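Local atomic coordinates of nucleoporin NUP159 (Saccharomyces cerevisiae, PDB entry 1XIP), a protein that forms part of the nuclear pore complex, where its N-terminal beta-propeller functions in mRNA export by tethering the helicase Dbp5 to the pore. Residues S183-A188 / M194-E199; T166-D169 / Q174-V177; I250-D255 / S259-F264; V219-L222 / D226-A229; T138-N143 / F187-G192. All blocks are in the same frame, centred on the assembly; numbering follows the deposited sequence.

Contact 1: S183-A188 / M194-E199; sequences SFQSFA and MEKQFE
A classic beta bulge, in which Q197 and F198 both face S186, interrupts the outer hairpin of a four-stranded propeller blade, built from strands 184-190 and 193-200. S186 O takes a firm bond from Q197 N (2.8 Å) and a weak, longer one from F198 N, while S186 N donates to F198 O. Beyond the bulge the pairing recovers: A188 N donates to E195 O and E195 N returns a bond to A188 O. The strand axes run at 136°, well short of strictly antiparallel, probably in part because of the bulge.

On the face of S186, its CB lies over the F198 ring, 3.8 Å from the centroid and displaced toward the rim, while its OG is bonded to Q174 NE2 in the next strand inward. F198 itself stacks on H253 of the neighbouring blade. The other face is polar at one end. There Q185 and E199 run side by side, Q185 CG lying 3.7 Å from E199 CG, beside the salt bridge from K196 NZ to E199 OE2 (3.0 Å). Cutting Q185 back to an alanine would probably strip one flank from this ion pair and leave the E199 CG methylene without its neighbour.

Further along, K196 CG approaches the F187 ring obliquely, 3.5 Å from CE1. The selenomethionine M194 supplies a Met-aromatic contact: its CG stands between the backbone N and the carbonyl carbon (chi1 54°), the bent end folds back toward F187, CE comes 3.5 Å from F187 CG, and SE stands over the ring face, 4.4 Å from its centroid and 17° off the normal.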
# COMPACT_ATOMS: atom_id res chain seq x y z
N SER A 183 -8.98 18.96 0.26
CA SER A 183 -10.14 18.59 -0.53
C SER A 183 -9.87 17.35 -1.39
O SER A 183 -8.71 16.95 -1.58
CB SER A 183 -10.64 19.77 -1.38
OG SER A 183 -9.89 19.91 -2.56
N PHE A 184 -10.94 16.76 -1.90
CA PHE A 184 -10.89 15.51 -2.64
C PHE A 184 -11.39 15.65 -4.08
O PHE A 184 -12.27 16.47 -4.38
CB PHE A 184 -11.74 14.47 -1.94
CG PHE A 184 -11.21 14.07 -0.61
CD1 PHE A 184 -10.49 12.88 -0.47
CD2 PHE A 184 -11.45 14.85 0.51
CE1 PHE A 184 -10.00 12.49 0.77
CE2 PHE A 184 -10.96 14.47 1.75
CZ PHE A 184 -10.23 13.29 1.89
N GLN A 185 -10.84 14.84 -4.96
CA GLN A 185 -11.27 14.80 -6.34
C GLN A 185 -11.24 13.38 -6.86
O GLN A 185 -10.36 12.60 -6.52
CB GLN A 185 -10.40 15.69 -7.19
CG GLN A 185 -10.83 17.13 -7.21
CD GLN A 185 -9.94 17.97 -8.08
OE1 GLN A 185 -9.35 17.45 -9.03
NE2 GLN A 185 -9.83 19.25 -7.77
N SER A 186 -12.21 13.06 -7.69
CA SER A 186 -12.35 11.73 -8.22
C SER A 186 -12.59 11.82 -9.70
O SER A 186 -13.31 12.68 -10.17
CB SER A 186 -13.52 11.03 -7.54
OG SER A 186 -13.67 9.71 -8.00
N PHE A 187 -11.96 10.93 -10.46
CA PHE A 187 -12.09 10.95 -11.91
C PHE A 187 -12.42 9.57 -12.43
O PHE A 187 -11.96 8.57 -11.89
CB PHE A 187 -10.78 11.38 -12.57
CG PHE A 187 -10.22 12.68 -12.06
CD1 PHE A 187 -10.31 13.84 -12.84
CD2 PHE A 187 -9.55 12.74 -10.85
CE1 PHE A 187 -9.78 15.03 -12.39
CE2 PHE A 187 -9.01 13.93 -10.39
CZ PHE A 187 -9.13 15.08 -11.17
N ALA A 188 -13.19 9.51 -13.50
CA ALA A 188 -13.26 8.30 -14.29
C ALA A 188 -11.92 8.15 -15.01
O ALA A 188 -11.38 9.13 -15.54
CB ALA A 188 -14.39 8.38 -15.27
N MSE A 194 -8.83 10.74 -18.42
CA MSE A 194 -9.66 10.97 -17.24
C MSE A 194 -10.67 12.11 -17.36
O MSE A 194 -10.41 13.13 -18.00
CB MSE A 194 -8.79 11.21 -16.02
CG MSE A 194 -7.75 12.29 -16.18
SE MSE A 194 -6.69 12.49 -14.57
CE MSE A 194 -7.44 11.09 -13.50
N GLU A 195 -11.81 11.90 -16.72
CA GLU A 195 -12.89 12.87 -16.70
C GLU A 195 -13.41 13.02 -15.26
O GLU A 195 -13.78 12.02 -14.64
CB GLU A 195 -14.04 12.42 -17.61
CG GLU A 195 -13.72 12.45 -19.10
CD GLU A 195 -14.93 12.79 -19.97
OE1 GLU A 195 -15.86 13.47 -19.46
OE2 GLU A 195 -14.95 12.39 -21.16
N LYS A 196 -13.42 14.25 -14.76
CA LYS A 196 -13.92 14.56 -13.42
C LYS A 196 -15.26 13.88 -13.15
O LYS A 196 -16.18 14.00 -13.94
CB LYS A 196 -14.05 16.07 -13.23
CG LYS A 196 -12.90 16.71 -12.46
CD LYS A 196 -13.39 17.43 -11.20
CE LYS A 196 -13.15 18.93 -11.31
NZ LYS A 196 -11.75 19.31 -10.97
N GLN A 197 -15.34 13.13 -12.06
CA GLN A 197 -16.56 12.43 -11.69
C GLN A 197 -17.26 13.31 -10.67
O GLN A 197 -18.38 13.78 -10.90
CB GLN A 197 -16.23 11.06 -11.07
CG GLN A 197 -16.93 9.83 -11.71
CD GLN A 197 -16.42 8.48 -11.13
OE1 GLN A 197 -16.09 7.56 -11.88
NE2 GLN A 197 -16.36 8.38 -9.81
N PHE A 198 -16.59 13.55 -9.54
CA PHE A 198 -17.06 14.47 -8.50
C PHE A 198 -15.92 15.16 -7.75
O PHE A 198 -14.75 14.95 -8.04
CB PHE A 198 -18.03 13.78 -7.53
CG PHE A 198 -17.60 12.43 -7.07
CD1 PHE A 198 -18.04 11.28 -7.74
CD2 PHE A 198 -16.79 12.28 -5.95
CE1 PHE A 198 -17.66 10.01 -7.32
CE2 PHE A 198 -16.40 11.01 -5.51
CZ PHE A 198 -16.84 9.87 -6.20
N GLU A 199 -16.29 15.99 -6.77
CA GLU A 199 -15.36 16.88 -6.09
C GLU A 199 -15.97 17.27 -4.76
O GLU A 199 -17.18 17.47 -4.68
CB GLU A 199 -15.19 18.14 -6.94
CG GLU A 199 -13.99 19.00 -6.59
CD GLU A 199 -13.63 19.96 -7.72
OE1 GLU A 199 -14.52 20.72 -8.19
OE2 GLU A 199 -12.46 19.94 -8.14

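Contact 2: T166-D169 / Q174-V177; sequences TSFD and QLAV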
# COMPACT_ATOMS: atom_id res chain seq x y z
N THR A 166 -1.33 15.33 -2.48
CA THR A 166 -0.49 14.78 -1.42
C THR A 166 -0.63 13.26 -1.32
O THR A 166 0.25 12.59 -0.81
CB THR A 166 -0.74 15.44 -0.05
OG1 THR A 166 -2.12 15.33 0.30
CG2 THR A 166 -0.52 16.95 -0.13
N SER A 167 -1.75 12.76 -1.80
CA SER A 167 -1.98 11.34 -1.94
C SER A 167 -2.91 11.06 -3.11
O SER A 167 -3.81 11.82 -3.40
CB SER A 167 -2.60 10.76 -0.65
OG SER A 167 -2.50 9.33 -0.65
N PHE A 168 -2.68 9.95 -3.78
CA PHE A 168 -3.57 9.51 -4.84
C PHE A 168 -3.80 8.00 -4.74
O PHE A 168 -3.06 7.30 -4.07
CB PHE A 168 -3.01 9.90 -6.20
CG PHE A 168 -1.93 8.96 -6.71
CD1 PHE A 168 -2.25 7.91 -7.58
CD2 PHE A 168 -0.60 9.14 -6.34
CE1 PHE A 168 -1.25 7.05 -8.05
CE2 PHE A 168 0.41 8.29 -6.81
CZ PHE A 168 0.08 7.24 -7.67
N ASP A 169 -4.84 7.52 -5.40
CA ASP A 169 -5.06 6.09 -5.56
C ASP A 169 -5.69 5.84 -6.92
O ASP A 169 -6.41 6.69 -7.42
CB ASP A 169 -5.97 5.57 -4.43
CG ASP A 169 -5.93 4.06 -4.29
OD1 ASP A 169 -5.06 3.39 -4.93
OD2 ASP A 169 -6.75 3.44 -3.56
N GLN A 174 -10.95 4.15 -11.91
CA GLN A 174 -11.07 5.37 -11.11
C GLN A 174 -9.71 5.93 -10.68
O GLN A 174 -8.76 5.17 -10.52
CB GLN A 174 -11.92 5.08 -9.89
CG GLN A 174 -12.54 6.28 -9.22
CD GLN A 174 -13.32 5.88 -7.98
OE1 GLN A 174 -13.44 4.68 -7.67
NE2 GLN A 174 -13.87 6.87 -7.26
N LEU A 175 -9.63 7.25 -10.50
CA LEU A 175 -8.45 7.92 -9.93
C LEU A 175 -8.90 8.94 -8.89
O LEU A 175 -9.63 9.89 -9.21
CB LEU A 175 -7.61 8.61 -11.02
CG LEU A 175 -6.32 9.44 -10.75
CD1 LEU A 175 -5.80 9.40 -9.34
CD2 LEU A 175 -5.20 9.01 -11.69
N ALA A 176 -8.47 8.73 -7.65
CA ALA A 176 -8.77 9.65 -6.56
C ALA A 176 -7.54 10.48 -6.16
O ALA A 176 -6.41 10.02 -6.21
CB ALA A 176 -9.31 8.89 -5.37
N VAL A 177 -7.79 11.71 -5.73
CA VAL A 177 -6.72 12.64 -5.41
C VAL A 177 -7.07 13.36 -4.09
O VAL A 177 -8.21 13.78 -3.88
CB VAL A 177 -6.55 13.64 -6.59
CG1 VAL A 177 -5.88 14.92 -6.16
CG2 VAL A 177 -5.79 12.99 -7.74
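The F168 ring is approached obliquely by L175 CD1 from the partner strand, whereas farther out it rests on V140 and L142 of the preceding blade. Its orientation follows from chi1 of 80°, which sets CG between the backbone N and the carbonyl carbon and swings the phenyl group off the 174-177 strand; what stays behind against that strand is CB, 4.2 Å from L175 CD1 and 4.4 Å from V177 CG2. The same L175 side chain also reaches back over the backbone: with CG anti to the backbone N, CD1 comes to 3.4 Å from D169 O.

Flat peptide groups do the rest. A176 N donates to D169 O at 2.9 Å and D169 N donates to A176 O at 3.1 Å. A176 O is further shared with F168 CA, a CA-H...O contact of 3.2 Å. These bonds tie the two inner strands of the propeller blade, 167-170 and 174-179, into an antiparallel hairpin. At its far end T166 and S167 both face L178 in a classic beta bulge.

The face carrying D169 and A176 is turned to the next blade. There A176 packs on I221 and F227, and the buried D169 OD2 accepts a hydrogen bond from I221 N, which probably helps to steady its negative charge; K281 NZ is a longer, weak ionic partner. S167 OG is bonded to V219 N in the same neighbouring strand. The Q174 side chain likewise packs on I221 and F227, its amide held within its own blade.

Contact 3: I250-D255 / S259-F264; sequences IIKHID and SFQETF
Backbone pairing reinforced by one CH-pi contact, I251 on F260, joins I250-D255 to S259-F264, in the outer part of a blade on the rim of the fold. K252 and S259 form an antiparallel hydrogen-bonded pair. S259 N meets K252 O at 2.9 Å with an almost straight N-H...O angle of 175°, and K252 N donates back to S259 O. The S259 hydroxyl adds a third bond, OG to K252 O at 3.1 Å. S259 N and S259 OG reach this carbonyl from opposite faces of its plane, so the oxygen is doubly held. I250 N also donates to Q261 O, at 2.8 Å.

The side chains of I251 and F260 run alongside each other in the same direction. With CG1 anti to its carbonyl carbon (chi1 -63°), I251 sets that methylene squarely above the centre of the F260 ring, 3.6 Å from the centroid and 10° off the normal, while CD1 continues over the same face to 3.6 Å from F260 CE1. The hairpin 246-254/257-263 supplies the outer antiparallel pair of this propeller blade, and the short N-terminal strand 4-5 runs parallel beside 257-263 as a fifth strand. F260 also packs on P203. With an alanine in place of F260, the I251 methylene and CD1 would probably lose the surface they lie on, opening a gap between the hairpin and P203.

On the face of K252, S259 and Q261, Q261 NE2 bonds to D7 O and K252 NZ to K311 O. Near the end of the strand, I254 CD1 makes a van der Waals touch with S259 OG at 4.0 Å.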
# COMPACT_ATOMS: atom_id res chain seq x y z
N ILE A 250 -13.82 7.28 6.83
CA ILE A 250 -14.45 6.66 5.69
C ILE A 250 -15.39 7.67 5.03
O ILE A 250 -16.26 8.23 5.68
CB ILE A 250 -15.22 5.42 6.14
CG1 ILE A 250 -14.31 4.45 6.91
CG2 ILE A 250 -15.93 4.78 4.94
CD1 ILE A 250 -13.42 3.57 6.04
N ILE A 251 -15.17 7.94 3.76
CA ILE A 251 -16.02 8.84 3.02
C ILE A 251 -16.87 8.02 2.06
O ILE A 251 -16.33 7.37 1.17
CB ILE A 251 -15.17 9.86 2.26
CG1 ILE A 251 -14.37 10.72 3.23
CG2 ILE A 251 -16.06 10.73 1.37
CD1 ILE A 251 -12.97 11.08 2.73
N LYS A 252 -18.18 8.03 2.28
CA LYS A 252 -19.15 7.44 1.34
C LYS A 252 -19.79 8.58 0.62
O LYS A 252 -20.33 9.50 1.26
CB LYS A 252 -20.21 6.61 2.07
CG LYS A 252 -19.66 5.61 3.10
CD LYS A 252 -20.65 4.48 3.40
CE LYS A 252 -20.06 3.46 4.39
NZ LYS A 252 -21.08 2.68 5.17
N HIS A 253 -19.72 8.56 -0.71
CA HIS A 253 -20.29 9.63 -1.52
C HIS A 253 -21.60 9.20 -2.18
O HIS A 253 -21.59 8.50 -3.18
CB HIS A 253 -19.29 10.09 -2.57
CG HIS A 253 -19.83 11.14 -3.48
ND1 HIS A 253 -20.18 10.89 -4.79
CD2 HIS A 253 -20.10 12.45 -3.27
CE1 HIS A 253 -20.64 12.00 -5.35
NE2 HIS A 253 -20.60 12.96 -4.44
N ILE A 254 -22.71 9.64 -1.59
CA ILE A 254 -24.05 9.36 -2.12
C ILE A 254 -24.62 10.63 -2.74
O ILE A 254 -24.84 11.64 -2.03
CB ILE A 254 -25.02 8.82 -1.01
CG1 ILE A 254 -24.37 7.68 -0.20
CG2 ILE A 254 -26.34 8.35 -1.62
CD1 ILE A 254 -24.27 7.95 1.32
N ASP A 255 -24.83 10.58 -4.06
CA ASP A 255 -25.60 11.59 -4.81
C ASP A 255 -25.21 13.08 -4.58
O ASP A 255 -26.02 13.87 -4.06
CB ASP A 255 -27.11 11.40 -4.59
CG ASP A 255 -27.93 11.79 -5.80
OD1 ASP A 255 -27.63 11.29 -6.91
OD2 ASP A 255 -28.90 12.59 -5.74
N SER A 259 -20.27 11.94 2.82
CA SER A 259 -20.32 11.87 4.27
C SER A 259 -18.99 11.34 4.81
O SER A 259 -18.43 10.40 4.28
CB SER A 259 -21.48 10.98 4.75
OG SER A 259 -22.03 10.24 3.69
N PHE A 260 -18.50 11.96 5.87
CA PHE A 260 -17.30 11.50 6.52
C PHE A 260 -17.70 10.81 7.80
O PHE A 260 -18.69 11.18 8.42
CB PHE A 260 -16.40 12.68 6.84
CG PHE A 260 -15.78 13.32 5.65
CD1 PHE A 260 -14.40 13.48 5.58
CD2 PHE A 260 -16.55 13.80 4.61
CE1 PHE A 260 -13.79 14.09 4.48
CE2 PHE A 260 -15.95 14.40 3.50
CZ PHE A 260 -14.57 14.55 3.45
N GLN A 261 -16.94 9.79 8.21
CA GLN A 261 -17.20 9.08 9.46
C GLN A 261 -15.88 8.58 10.02
O GLN A 261 -15.10 7.97 9.28
CB GLN A 261 -18.09 7.87 9.21
CG GLN A 261 -19.56 8.17 8.88
CD GLN A 261 -20.31 6.92 8.46
OE1 GLN A 261 -20.18 6.48 7.32
NE2 GLN A 261 -21.05 6.33 9.39
N GLU A 262 -15.64 8.82 11.31
CA GLU A 262 -14.38 8.44 11.96
C GLU A 262 -14.28 6.96 12.23
O GLU A 262 -15.28 6.33 12.54
CB GLU A 262 -14.22 9.16 13.29
CG GLU A 262 -13.54 10.51 13.18
CD GLU A 262 -12.40 10.69 14.17
OE1 GLU A 262 -12.23 11.83 14.66
OE2 GLU A 262 -11.66 9.72 14.44
N THR A 263 -13.07 6.41 12.11
CA THR A 263 -12.70 5.16 12.79
C THR A 263 -11.51 5.35 13.67
O THR A 263 -10.60 6.13 13.36
CB THR A 263 -12.31 4.03 11.83
OG1 THR A 263 -12.42 4.46 10.47
CG2 THR A 263 -13.27 2.86 11.97
N PHE A 264 -11.50 4.57 14.74
CA PHE A 264 -10.34 4.43 15.57
C PHE A 264 -9.84 3.01 15.44
O PHE A 264 -8.91 2.61 16.13
CB PHE A 264 -10.71 4.77 17.02
CG PHE A 264 -11.13 6.20 17.21
CD1 PHE A 264 -10.18 7.20 17.46
CD2 PHE A 264 -12.48 6.55 17.11
CE1 PHE A 264 -10.57 8.54 17.61
CE2 PHE A 264 -12.87 7.87 17.26
CZ PHE A 264 -11.91 8.87 17.52

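Contact 4: V219-L222 / D226-A229; sequences VTIL and DFLA
I221 and F227 project together from one face of the hairpin, and I221 CG1 comes up against the edge of the F227 ring, 4.1 Å from F227 CD1. Beside it V219 CG1 touches the base of the same residue, 4.3 Å from F227 CB, so the phenylalanine is flanked at its root and along its rim. Around the end of the hairpin L222 folds back over the partner strand: its CB meets D226 CB at 4.0 Å, and its CD1 lies across L228, 4.1 Å from L228 CB.

This is the inner hairpin of its propeller blade, strands 215-221 and 226-232. L228 N donates to T220 O at 2.9 Å, and L222 N closes on D226 O. A water bonds both T220 OG1 (2.6 Å) and L228 O (2.7 Å), bridging the strands where the bond from T220 N to L228 O is weak.

The face bearing V219, I221 and F227 fits against the preceding blade, where F227 touches Q174 and S186 and V219 meets L178 and F184. On the other face T220 and L228 pack on M279.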
# COMPACT_ATOMS: atom_id res chain seq x y z
N VAL A 219 -5.17 8.84 0.67
CA VAL A 219 -6.45 8.32 0.16
C VAL A 219 -6.34 6.88 -0.27
O VAL A 219 -5.28 6.44 -0.73
CB VAL A 219 -7.00 9.01 -1.11
CG1 VAL A 219 -8.42 9.49 -0.85
CG2 VAL A 219 -6.08 10.07 -1.68
N THR A 220 -7.46 6.18 -0.18
CA THR A 220 -7.60 4.84 -0.70
C THR A 220 -9.00 4.69 -1.22
O THR A 220 -9.95 5.00 -0.53
CB THR A 220 -7.35 3.83 0.42
OG1 THR A 220 -6.03 4.02 0.93
CG2 THR A 220 -7.30 2.41 -0.12
N ILE A 221 -9.11 4.23 -2.47
CA ILE A 221 -10.39 3.86 -3.05
C ILE A 221 -10.77 2.49 -2.53
O ILE A 221 -10.04 1.51 -2.75
CB ILE A 221 -10.26 3.80 -4.57
CG1 ILE A 221 -9.85 5.16 -5.13
CG2 ILE A 221 -11.54 3.31 -5.18
CD1 ILE A 221 -9.52 5.17 -6.61
N LEU A 222 -11.90 2.41 -1.83
CA LEU A 222 -12.38 1.11 -1.33
C LEU A 222 -13.43 0.55 -2.28
O LEU A 222 -13.60 -0.66 -2.39
CB LEU A 222 -12.93 1.22 0.09
CG LEU A 222 -12.02 1.74 1.20
CD1 LEU A 222 -12.84 2.04 2.44
CD2 LEU A 222 -10.91 0.76 1.53
N ASP A 226 -16.81 4.71 -1.97
CA ASP A 226 -16.12 4.91 -0.70
C ASP A 226 -14.65 5.30 -0.86
O ASP A 226 -13.99 4.91 -1.82
CB ASP A 226 -16.16 3.64 0.17
CG ASP A 226 -17.51 2.93 0.12
OD1 ASP A 226 -18.51 3.52 -0.39
OD2 ASP A 226 -17.64 1.77 0.58
N PHE A 227 -14.15 6.07 0.11
CA PHE A 227 -12.73 6.31 0.25
C PHE A 227 -12.35 6.23 1.72
O PHE A 227 -13.19 6.39 2.62
CB PHE A 227 -12.32 7.67 -0.32
CG PHE A 227 -12.90 7.98 -1.68
CD1 PHE A 227 -12.22 7.62 -2.83
CD2 PHE A 227 -14.12 8.65 -1.79
CE1 PHE A 227 -12.76 7.91 -4.09
CE2 PHE A 227 -14.67 8.93 -3.05
CZ PHE A 227 -13.99 8.56 -4.20
N LEU A 228 -11.08 5.97 1.97
CA LEU A 228 -10.54 6.04 3.30
C LEU A 228 -9.45 7.10 3.26
O LEU A 228 -8.54 7.02 2.45
CB LEU A 228 -9.98 4.68 3.69
CG LEU A 228 -9.44 4.33 5.08
CD1 LEU A 228 -8.04 3.83 4.96
CD2 LEU A 228 -9.52 5.45 6.07
N ALA A 229 -9.58 8.11 4.12
CA ALA A 229 -8.64 9.22 4.18
C ALA A 229 -7.97 9.30 5.53
O ALA A 229 -8.58 8.98 6.55
CB ALA A 229 -9.35 10.52 3.89
O HOH W 1 -6.08 5.92 2.73

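Contact 5: T138-N143 / F187-G192; sequences TLVILN and FAWRNG
Strand 138-143 and the segment 187-192 belong to different sheets, and their backbones come closest at T138 and G192, with CA atoms 6.8 Å apart; the backbones exchange no bonds. Segment 187-192 is extended through R190 and then turns. N191 takes a left-handed conformation, and G192 follows at phi 93°, psi -15°, where a CB would press on the carbonyl O of N191. The turn brings G192 N over a face of the W189 indole, offset toward the rim.

What spans the gap is the W189 side chain. Its CG, anti to the backbone N (chi1 175°), carries the indole out toward the neighbouring strand. The T138 and W189 side chains run antiparallel past one another, T138 OG1 meeting the ring edge in its plane, 3.9 Å from CZ2. Because OG1 of T138 stands between the backbone N and the carbonyl carbon (chi1 70°), the methyl branch is turned elsewhere: CG2 approaches N191 OD1 at 4.0 Å, a simple van der Waals touch. Two residues further on, V140 CG2 reaches W189 CH2 obliquely, at 4.3 Å. With 142 Å² buried in all, the contact is small and almost wholly a matter of packing between blades.

Its surroundings are strands and loops. L161 of strand 158-165, the outermost strand of the blade that holds T138, touches both V140 and W189. V135, in the loop before T138, adds to the cover of the indole, and M194 of strand 193-200 packs on it from within the blade of W189.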
# COMPACT_ATOMS: atom_id res chain seq x y z
N THR A 138 0.42 1.86 -17.82
CA THR A 138 0.78 3.19 -17.41
C THR A 138 1.19 3.23 -15.94
O THR A 138 0.65 2.49 -15.10
CB THR A 138 -0.34 4.21 -17.73
OG1 THR A 138 -1.45 3.96 -16.88
CG2 THR A 138 -0.95 3.97 -19.12
N LEU A 139 2.17 4.09 -15.65
CA LEU A 139 2.66 4.32 -14.30
C LEU A 139 2.22 5.66 -13.85
O LEU A 139 2.57 6.64 -14.48
CB LEU A 139 4.17 4.29 -14.28
CG LEU A 139 4.81 3.06 -13.66
CD1 LEU A 139 6.31 3.24 -13.61
CD2 LEU A 139 4.26 2.84 -12.28
N VAL A 140 1.45 5.70 -12.77
CA VAL A 140 1.02 6.97 -12.22
C VAL A 140 1.97 7.38 -11.11
O VAL A 140 2.23 6.60 -10.20
CB VAL A 140 -0.42 6.95 -11.72
CG1 VAL A 140 -0.84 8.35 -11.29
CG2 VAL A 140 -1.36 6.43 -12.80
N ILE A 141 2.49 8.60 -11.19
CA ILE A 141 3.61 9.01 -10.37
C ILE A 141 3.31 10.29 -9.59
O ILE A 141 2.89 11.30 -10.17
CB ILE A 141 4.87 9.21 -11.28
CG1 ILE A 141 5.36 7.86 -11.80
CG2 ILE A 141 5.98 9.92 -10.52
CD1 ILE A 141 6.26 7.93 -13.00
N LEU A 142 3.50 10.23 -8.28
CA LEU A 142 3.40 11.43 -7.47
C LEU A 142 4.76 11.97 -7.04
O LEU A 142 5.54 11.29 -6.37
CB LEU A 142 2.49 11.23 -6.27
CG LEU A 142 2.40 12.44 -5.33
CD1 LEU A 142 1.77 13.67 -6.01
CD2 LEU A 142 1.62 12.06 -4.10
N ASN A 143 4.99 13.21 -7.44
CA ASN A 143 6.22 13.96 -7.28
C ASN A 143 6.49 14.50 -5.88
O ASN A 143 5.56 14.69 -5.08
CB ASN A 143 6.10 15.17 -8.18
CG ASN A 143 7.33 15.46 -8.90
OD1 ASN A 143 8.39 15.57 -8.31
ND2 ASN A 143 7.23 15.62 -10.21
N PHE A 187 -11.96 10.93 -10.46
CA PHE A 187 -12.09 10.95 -11.91
C PHE A 187 -12.42 9.57 -12.43
O PHE A 187 -11.96 8.57 -11.89
CB PHE A 187 -10.78 11.38 -12.57
CG PHE A 187 -10.22 12.68 -12.06
CD1 PHE A 187 -10.31 13.84 -12.84
CD2 PHE A 187 -9.55 12.74 -10.85
CE1 PHE A 187 -9.78 15.03 -12.39
CE2 PHE A 187 -9.01 13.93 -10.39
CZ PHE A 187 -9.13 15.08 -11.17
N ALA A 188 -13.19 9.51 -13.50
CA ALA A 188 -13.26 8.30 -14.29
C ALA A 188 -11.92 8.15 -15.01
O ALA A 188 -11.38 9.13 -15.54
CB ALA A 188 -14.39 8.38 -15.27
N TRP A 189 -11.37 6.93 -14.98
CA TRP A 189 -10.05 6.65 -15.53
C TRP A 189 -10.08 5.54 -16.62
O TRP A 189 -10.60 4.44 -16.40
CB TRP A 189 -9.09 6.27 -14.40
CG TRP A 189 -7.75 5.86 -14.89
CD1 TRP A 189 -7.36 4.59 -15.23
CD2 TRP A 189 -6.62 6.70 -15.13
NE1 TRP A 189 -6.05 4.60 -15.67
CE2 TRP A 189 -5.58 5.89 -15.61
CE3 TRP A 189 -6.39 8.08 -14.99
CZ2 TRP A 189 -4.31 6.40 -15.95
CZ3 TRP A 189 -5.15 8.58 -15.32
CH2 TRP A 189 -4.12 7.74 -15.79
N ARG A 190 -9.50 5.84 -17.78
CA ARG A 190 -9.42 4.87 -18.89
C ARG A 190 -8.12 5.00 -19.68
O ARG A 190 -8.01 5.86 -20.57
CB ARG A 190 -10.61 5.06 -19.84
CG ARG A 190 -11.61 3.92 -19.82
CD ARG A 190 -11.48 2.96 -20.98
NE ARG A 190 -11.83 1.61 -20.56
CZ ARG A 190 -12.23 0.65 -21.39
NH1 ARG A 190 -12.33 0.89 -22.68
NH2 ARG A 190 -12.53 -0.55 -20.91
N ASN A 191 -7.14 4.15 -19.36
CA ASN A 191 -5.87 4.08 -20.12
C ASN A 191 -5.18 5.45 -20.35
O ASN A 191 -4.90 5.83 -21.49
CB ASN A 191 -6.08 3.32 -21.44
CG ASN A 191 -4.77 3.00 -22.15
OD1 ASN A 191 -3.82 2.50 -21.55
ND2 ASN A 191 -4.74 3.27 -23.45
N GLY A 192 -4.90 6.17 -19.26
CA GLY A 192 -4.22 7.46 -19.33
C GLY A 192 -5.17 8.65 -19.40
O GLY A 192 -4.76 9.80 -19.19

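Contacts 1 to 4 are antiparallel hairpins of two consecutive propeller blades, whereas contact 5 packs one blade on its predecessor. Contacts 2 and 1 are the inner and outer hairpins of the blade 167-200, joined by probable bonds between Q185 and V177 and between F187 and L175; contacts 4 and 3 repeat this in the next blade, through I251 O and F227 N. Inward, contacts 2 and 4 are wholly buried, about 9 Å apart between centres, and joined by D169 and S167. Outward, contact 1 is a surface hairpin with an ion pair and a bulge, while contact 3 is mostly buried. Contact 5 shares strand 184-190 with contact 1 but relies on side chains alone.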